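Local coordinates for clostripain-related protein (Bacteroides thetaiotaomicron, PDB 5L20), which probably cleaves peptide bonds as a cysteine peptidase of the clostripain (C11) family, this chain being one piece of the longer protein, at residues T74-T79 against L93-R98; D20-N25 against G110-G115; F13-W18 against P81-A86. All blocks are in the same frame, centred on the assembly; numbering follows the deposited sequence. Where two conformers were deposited one is given.

Interaction 1. Residues T74-T79 against L93-R98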
# COMPACT_ATOMS: atom_id res chain seq x y z
N THR A 74 -11.36 -1.75 -4.26
CA THR A 74 -11.13 -2.33 -2.94
C THR A 74 -11.02 -3.85 -3.03
O THR A 74 -11.88 -4.53 -3.61
CB THR A 74 -12.25 -1.93 -1.94
OG1 THR A 74 -12.31 -0.49 -1.87
CG2 THR A 74 -11.98 -2.46 -0.54
N LEU A 75 -9.94 -4.38 -2.47
CA LEU A 75 -9.67 -5.81 -2.60
C LEU A 75 -10.10 -6.54 -1.35
O LEU A 75 -10.66 -7.64 -1.43
CB LEU A 75 -8.18 -6.02 -2.86
CG LEU A 75 -7.73 -5.33 -4.16
CD1 LEU A 75 -6.22 -5.53 -4.29
CD2 LEU A 75 -8.40 -5.91 -5.37
N LYS A 76 -9.80 -5.97 -0.18
CA LYS A 76 -10.27 -6.52 1.08
C LYS A 76 -10.06 -5.54 2.22
O LYS A 76 -9.33 -4.55 2.08
CB LYS A 76 -9.59 -7.85 1.41
CG LYS A 76 -8.10 -7.73 1.63
CD LYS A 76 -7.46 -9.10 1.96
CE LYS A 76 -7.79 -9.58 3.35
NZ LYS A 76 -7.11 -10.86 3.67
N ASN A 77 -10.72 -5.81 3.34
CA ASN A 77 -10.51 -5.04 4.55
C ASN A 77 -9.96 -5.91 5.66
O ASN A 77 -10.07 -7.15 5.60
CB ASN A 77 -11.81 -4.37 4.97
CG ASN A 77 -12.26 -3.35 3.96
OD1 ASN A 77 -11.73 -2.23 3.92
ND2 ASN A 77 -13.19 -3.73 3.09
N TYR A 78 -9.35 -5.27 6.65
CA TYR A 78 -8.74 -5.98 7.75
C TYR A 78 -9.21 -5.44 9.08
O TYR A 78 -9.35 -4.23 9.25
CB TYR A 78 -7.20 -5.86 7.74
CG TYR A 78 -6.49 -6.34 6.51
CD1 TYR A 78 -6.43 -5.55 5.37
CD2 TYR A 78 -5.83 -7.55 6.50
CE1 TYR A 78 -5.75 -5.97 4.24
CE2 TYR A 78 -5.14 -7.99 5.38
CZ TYR A 78 -5.12 -7.19 4.24
OH TYR A 78 -4.44 -7.60 3.12
N THR A 79 -9.43 -6.35 10.02
CA THR A 79 -9.70 -5.98 11.40
C THR A 79 -8.57 -6.51 12.27
O THR A 79 -8.19 -7.68 12.14
CB THR A 79 -11.06 -6.53 11.86
OG1 THR A 79 -12.10 -5.85 11.14
CG2 THR A 79 -11.26 -6.30 13.34
N LEU A 93 1.56 -9.62 2.62
CA LEU A 93 2.27 -9.79 1.36
C LEU A 93 1.73 -10.98 0.54
O LEU A 93 1.79 -10.98 -0.68
CB LEU A 93 3.76 -9.98 1.62
CG LEU A 93 4.49 -8.73 2.09
CD1 LEU A 93 5.90 -9.09 2.45
CD2 LEU A 93 4.50 -7.64 1.01
N ASN A 94 1.21 -12.01 1.21
CA ASN A 94 0.58 -13.12 0.48
C ASN A 94 -0.74 -12.67 -0.16
O ASN A 94 -1.06 -13.06 -1.28
CB ASN A 94 0.33 -14.33 1.39
CG ASN A 94 1.61 -15.07 1.72
OD1 ASN A 94 2.63 -14.94 1.02
ND2 ASN A 94 1.57 -15.87 2.79
N ASP A 95 -1.46 -11.78 0.53
CA ASP A 95 -2.66 -11.17 -0.07
C ASP A 95 -2.25 -10.39 -1.34
O ASP A 95 -2.88 -10.49 -2.38
CB ASP A 95 -3.34 -10.22 0.91
CG ASP A 95 -4.08 -10.93 2.03
OD1 ASP A 95 -4.43 -12.13 1.88
OD2 ASP A 95 -4.35 -10.24 3.03
N VAL A 96 -1.19 -9.58 -1.23
CA VAL A 96 -0.74 -8.80 -2.39
C VAL A 96 -0.44 -9.72 -3.57
O VAL A 96 -0.84 -9.46 -4.71
CB VAL A 96 0.51 -7.94 -2.02
CG1 VAL A 96 1.14 -7.31 -3.29
CG2 VAL A 96 0.09 -6.89 -1.02
N GLN A 97 0.26 -10.82 -3.29
CA GLN A 97 0.60 -11.73 -4.36
C GLN A 97 -0.63 -12.42 -4.97
O GLN A 97 -0.68 -12.62 -6.16
CB GLN A 97 1.57 -12.79 -3.85
CG GLN A 97 2.94 -12.23 -3.47
CD GLN A 97 3.77 -13.32 -2.83
OE1 GLN A 97 4.31 -14.21 -3.50
NE2 GLN A 97 3.84 -13.27 -1.51
N ARG A 98 -1.61 -12.77 -4.14
CA ARG A 98 -2.85 -13.41 -4.64
C ARG A 98 -3.61 -12.46 -5.53
O ARG A 98 -4.03 -12.86 -6.61
CB ARG A 98 -3.74 -13.87 -3.48
CG ARG A 98 -3.44 -15.29 -3.03
CD ARG A 98 -4.42 -15.76 -1.93
NE ARG A 98 -4.25 -15.00 -0.70
CZ ARG A 98 -3.54 -15.42 0.34
NH1 ARG A 98 -2.99 -16.62 0.34
NH2 ARG A 98 -3.41 -14.64 1.39
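Asp95, buried on the helix 86-99, meets Lys76 and Tyr78 from the edge strand 69-79, and the Asp95 side chain supplies the helix's part of the contact. Its CB already lies 3.6 Å from Tyr78 OH. With CG beside the backbone N and opposite the carbonyl carbon (chi1 -73°), the carboxylate is carried towards the strand, where CG comes within 3.4 Å of Lys76 NZ.

At the tip the two oxygens part company. OD2 accepts two hydrogen bonds from the strand. Tyr78 OH reaches Asp95 OD2 at 2.6 Å on its anti side, 18° out of the carboxylate plane; the two side chains come from opposite directions, with ring and carboxylate planes 43° apart. Lys76 NZ comes from above the carboxylate plane to Asp95 OD2 at 2.9 Å, its chain crossing the aspartate at about a right angle. OD1 turns instead to its own helix, where Arg98 NH2 binds Asp95 OD1 at 2.8 Å, the acceptor lying almost exactly in the guanidinium plane.

Two residues apart on the strand, Lys76 and Tyr78 also support one another: Lys76 CE rests 3.6 Å above the rim of the Tyr78 ring. Lys76 is itself the second residue of a classic beta bulge, in which Leu75 and Lys76 both face Leu60, and Phe50 meets the Tyr78 ring edge-to-face.

Lys76, Asp95 and Arg98 thus form a salt-bridge network tying the helix to the sheet. Two basic groups and a phenol around one buried carboxylate should favour its ionised form, and bonds to both oxygens fix its rotation.

Interaction 2. Residues D20-N25 against G110-G115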
# COMPACT_ATOMS: atom_id res chain seq x y z
N ASP A 20 0.17 6.87 13.64
CA ASP A 20 -0.41 7.78 14.64
C ASP A 20 -0.81 9.16 14.10
O ASP A 20 -1.95 9.57 14.31
CB ASP A 20 0.53 7.95 15.84
CG ASP A 20 0.53 6.72 16.77
OD1 ASP A 20 -0.57 6.33 17.27
OD2 ASP A 20 1.61 6.12 16.99
N ASN A 21 0.09 9.88 13.41
CA ASN A 21 -0.16 11.28 13.05
C ASN A 21 0.23 11.66 11.62
O ASN A 21 0.22 12.83 11.26
CB ASN A 21 0.56 12.21 14.05
CG ASN A 21 2.07 12.17 13.89
OD1 ASN A 21 2.62 11.24 13.31
ND2 ASN A 21 2.74 13.18 14.43
N LEU A 22 0.54 10.68 10.79
CA LEU A 22 0.84 10.95 9.38
C LEU A 22 -0.26 10.46 8.43
O LEU A 22 -0.11 10.54 7.23
CB LEU A 22 2.19 10.31 8.99
CG LEU A 22 3.42 10.80 9.76
CD1 LEU A 22 4.68 9.93 9.46
CD2 LEU A 22 3.71 12.28 9.48
N THR A 23 -1.39 10.01 8.97
CA THR A 23 -2.46 9.48 8.16
C THR A 23 -2.92 10.46 7.08
O THR A 23 -3.12 10.08 5.92
CB THR A 23 -3.67 9.11 9.04
OG1 THR A 23 -3.20 8.32 10.14
CG2 THR A 23 -4.71 8.32 8.27
N SER A 24 -3.09 11.73 7.45
CA SER A 24 -3.51 12.72 6.47
C SER A 24 -2.43 12.92 5.39
O SER A 24 -2.74 13.04 4.20
CB SER A 24 -3.86 14.04 7.16
OG SER A 24 -2.85 14.47 8.07
N ASN A 25 -1.16 12.92 5.81
CA ASN A 25 -0.07 13.00 4.83
C ASN A 25 -0.12 11.83 3.86
O ASN A 25 0.15 11.97 2.68
CB ASN A 25 1.28 13.07 5.54
CG ASN A 25 1.39 14.24 6.50
OD1 ASN A 25 1.14 14.10 7.70
ND2 ASN A 25 1.76 15.40 5.97
N GLY A 110 5.65 3.86 4.02
CA GLY A 110 5.49 5.20 4.59
C GLY A 110 5.14 5.08 6.06
O GLY A 110 4.26 4.29 6.40
N CYS A 111 5.81 5.86 6.91
CA CYS A 111 5.58 5.88 8.37
C CYS A 111 6.66 6.74 9.03
O CYS A 111 7.39 7.43 8.33
CB CYS A 111 5.62 4.45 8.96
SG CYS A 111 4.09 3.93 9.69
N HIS A 112 6.77 6.66 10.35
CA HIS A 112 7.90 7.27 11.08
C HIS A 112 9.07 6.30 11.04
O HIS A 112 8.87 5.09 11.11
CB HIS A 112 7.55 7.54 12.55
CG HIS A 112 6.49 8.57 12.74
ND1 HIS A 112 6.76 9.93 12.82
CD2 HIS A 112 5.15 8.45 12.86
CE1 HIS A 112 5.63 10.59 12.99
NE2 HIS A 112 4.64 9.72 13.02
N GLY A 113 10.28 6.83 10.96
CA GLY A 113 11.46 5.97 10.92
C GLY A 113 12.49 6.30 11.98
O GLY A 113 12.66 7.48 12.34
N MET A 114 13.18 5.27 12.46
CA MET A 114 14.24 5.41 13.44
C MET A 114 15.35 4.40 13.14
O MET A 114 15.88 3.73 14.02
CB MET A 114 13.69 5.22 14.86
CG MET A 114 14.57 5.72 15.96
SD MET A 114 14.84 7.50 15.88
CE MET A 114 16.02 7.59 17.25
N GLY A 115 15.68 4.30 11.85
CA GLY A 115 16.73 3.40 11.43
C GLY A 115 16.63 2.00 12.00
O GLY A 115 15.56 1.38 11.97
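Leu22 and His112 make the apolar part of this contact, a CH-pi interaction in which the methyl CD1 of Leu22 sits over the middle of the imidazole. The distance from Leu22 CD1 to the centroid of the His112 ring is 3.6 Å, and the approach is only 12° off the ring normal. Leu22 CG follows close behind, 3.6 Å from His112 NE2, while Leu22 CD1 also touches the backbone at Cys111 C, 3.8 Å away. With chi2 -88° the His112 ring stands across its CA-CB-CG plane, and one face lies under Leu22 CD1.

At the ring's edge lies the Asn21 side chain. It arrives at about a right angle to that of His112, and Asn21 CG lies 3.7 Å from His112 NE2. The histidine is therefore bordered by an apolar group over one face and an amide at its edge, nearly coplanar with it.

Hydrogen bonds to flanking residues place the contact in the fold. Leu22 occupies the N-cap position of the helix 23-37, and Leu22 N donates a hydrogen bond to Ser19 OG; Gly110 pairs through its backbone with Tyr15 on the neighbouring strand.

A bound peptide completes the site: its backbone packs on His112 and bonds to the backbone of Gly113, and a modified side chain of the peptide packs on Leu22. A His-Gly pair in the loop directly after a parallel strand, in contact with peptide, is consistent with the active-site region of clan CD cysteine peptidases, to which the clostripain family belongs.

Interaction 3. Residues F13-W18 against P81-A86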
# COMPACT_ATOMS: atom_id res chain seq x y z
N PHE A 13 3.90 -2.22 -4.40
CA PHE A 13 3.11 -2.30 -3.19
C PHE A 13 3.43 -1.13 -2.27
O PHE A 13 4.53 -1.06 -1.72
CB PHE A 13 3.37 -3.63 -2.49
CG PHE A 13 2.65 -3.78 -1.17
CD1 PHE A 13 1.32 -3.40 -1.03
CD2 PHE A 13 3.31 -4.35 -0.08
CE1 PHE A 13 0.68 -3.56 0.19
CE2 PHE A 13 2.67 -4.52 1.11
CZ PHE A 13 1.36 -4.13 1.26
N MET A 14 2.46 -0.24 -2.08
CA MET A 14 2.58 0.87 -1.17
C MET A 14 2.00 0.43 0.17
O MET A 14 0.78 0.13 0.26
CB MET A 14 1.86 2.11 -1.70
CG MET A 14 2.08 3.31 -0.78
SD MET A 14 1.43 4.82 -1.52
CE MET A 14 2.99 5.61 -1.89
N TYR A 15 2.83 0.45 1.19
CA TYR A 15 2.53 -0.11 2.51
C TYR A 15 2.56 1.01 3.54
O TYR A 15 3.62 1.62 3.78
CB TYR A 15 3.58 -1.20 2.83
CG TYR A 15 3.46 -1.83 4.20
CD1 TYR A 15 2.30 -2.48 4.57
CD2 TYR A 15 4.51 -1.78 5.12
CE1 TYR A 15 2.17 -3.09 5.81
CE2 TYR A 15 4.40 -2.41 6.38
CZ TYR A 15 3.23 -3.05 6.70
OH TYR A 15 3.07 -3.63 7.93
N LEU A 16 1.37 1.30 4.10
CA LEU A 16 1.17 2.46 4.96
C LEU A 16 0.57 2.00 6.29
O LEU A 16 -0.63 2.22 6.57
CB LEU A 16 0.28 3.51 4.26
CG LEU A 16 0.82 4.00 2.91
CD1 LEU A 16 -0.29 4.74 2.16
CD2 LEU A 16 2.02 4.89 3.14
N PRO A 17 1.36 1.33 7.10
CA PRO A 17 0.85 0.88 8.40
C PRO A 17 0.60 2.08 9.31
O PRO A 17 1.02 3.21 9.02
CB PRO A 17 1.96 -0.03 8.93
CG PRO A 17 3.21 0.50 8.29
CD PRO A 17 2.78 0.95 6.90
N TRP A 18 -0.04 1.83 10.45
CA TRP A 18 -0.46 2.94 11.31
C TRP A 18 0.71 3.78 11.80
O TRP A 18 1.71 3.25 12.28
CB TRP A 18 -1.25 2.39 12.50
CG TRP A 18 -1.78 3.45 13.41
CD1 TRP A 18 -1.41 3.66 14.70
CD2 TRP A 18 -2.77 4.44 13.09
NE1 TRP A 18 -2.11 4.74 15.22
CE2 TRP A 18 -2.94 5.23 14.24
CE3 TRP A 18 -3.50 4.75 11.94
CZ2 TRP A 18 -3.84 6.31 14.29
CZ3 TRP A 18 -4.39 5.82 11.98
CH2 TRP A 18 -4.55 6.59 13.15
N PRO A 81 -5.31 -6.13 12.02
CA PRO A 81 -4.16 -6.76 11.35
C PRO A 81 -2.90 -6.65 12.20
O PRO A 81 -2.70 -5.63 12.84
CB PRO A 81 -4.02 -5.97 10.06
CG PRO A 81 -4.57 -4.63 10.38
CD PRO A 81 -5.72 -4.88 11.36
N ALA A 82 -2.07 -7.68 12.20
CA ALA A 82 -0.91 -7.72 13.09
C ALA A 82 0.33 -7.23 12.36
O ALA A 82 1.31 -7.96 12.17
CB ALA A 82 -0.72 -9.14 13.61
N TYR A 83 0.27 -5.98 11.93
CA TYR A 83 1.27 -5.46 11.00
C TYR A 83 2.61 -5.19 11.67
O TYR A 83 3.58 -4.89 10.98
CB TYR A 83 0.73 -4.20 10.30
CG TYR A 83 0.16 -3.20 11.27
CD1 TYR A 83 0.97 -2.29 11.94
CD2 TYR A 83 -1.22 -3.15 11.49
CE1 TYR A 83 0.45 -1.39 12.84
CE2 TYR A 83 -1.75 -2.25 12.40
CZ TYR A 83 -0.91 -1.38 13.06
OH TYR A 83 -1.42 -0.48 13.96
N THR A 84 2.72 -5.30 13.00
CA THR A 84 4.03 -5.19 13.64
C THR A 84 4.70 -6.54 13.85
O THR A 84 5.77 -6.61 14.47
CB THR A 84 3.96 -4.48 15.02
OG1 THR A 84 3.27 -5.32 15.96
CG2 THR A 84 3.27 -3.10 14.92
N THR A 85 4.09 -7.62 13.33
CA THR A 85 4.62 -8.98 13.49
C THR A 85 5.01 -9.56 12.14
O THR A 85 4.46 -9.17 11.10
CB THR A 85 3.60 -9.96 14.15
OG1 THR A 85 2.55 -10.23 13.23
CG2 THR A 85 3.01 -9.39 15.45
N ALA A 86 5.97 -10.47 12.15
CA ALA A 86 6.42 -11.06 10.90
C ALA A 86 5.29 -11.84 10.24
O ALA A 86 5.09 -11.76 9.02
CB ALA A 86 7.62 -11.95 11.15
O HOH W 1 5.05 -2.96 9.66
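Tyr83 packs against Tyr15, Pro17 and Trp18 from a type I beta turn, Ala82 to Thr85, that leads from strand 69-79 into the helix 86-99. The segment 13-18 opposite is the end of strand 10-16, next to the edge strand 104-109, and the loop beyond it, so two loops at the same end of the sheet meet here.

The close packing is all made by Tyr83. Its CG lies between the backbone N and the carbonyl carbon (chi1 49°), which sends the ring alongside Trp18, the two side chains pointing the same way. At the far end Tyr83 OH is 3.2 Å from Trp18 CB; nearer the backbone, Tyr83 CD1 meets Pro17 CB at 3.9 Å. These partners reach the phenol ring obliquely. Its hydroxyl is fixed by a hydrogen bond to Ala55 O, while the Trp18 indole leads away and gives its NE1 to Asp20 OD1. Tyr83, Pro17 and Trp18 all remain partly exposed, so this packing is not sealed from solvent.

Away from the apolar packing, the contact is looser and is bridged by a water. This water donates to Tyr83 O at 2.8 Å and is hydrogen-bonded to Tyr15 OH at 2.7 Å, lying in the plane of the Tyr15 ring. That ring is otherwise well buried: Pro17 CD sits 3.6 Å above its centre, and Ile89, Met107 and Ile109 pack around it.

Thr85, at the N-cap of the helix, accepts from Gly88 N through OG1. Its side chain and backbone share one acceptor in the turn: Thr85 OG1 itself donates to Ala82 O at 2.8 Å, tilted 15° from the carbonyl plane.

Interaction 3 lies between the other two. Its centre is 11 Å from that of interaction 1 and 12 Å from that of interaction 2, whereas interactions 1 and 2 are 21 Å apart, on opposite sides of the chain's centre. Strand 10-16 joins them: Phe13 packs on Leu93 and Val96 of the helix 86-99, and Tyr15 O probably accepts a hydrogen bond from Gly110 N. Along the chain, interaction 1 is nested within the loop closed by interaction 2, while interaction 3 alternates with both. One helix-to-sheet contact is thus linked, through strand 10-16, to the loops that receive the bound peptide.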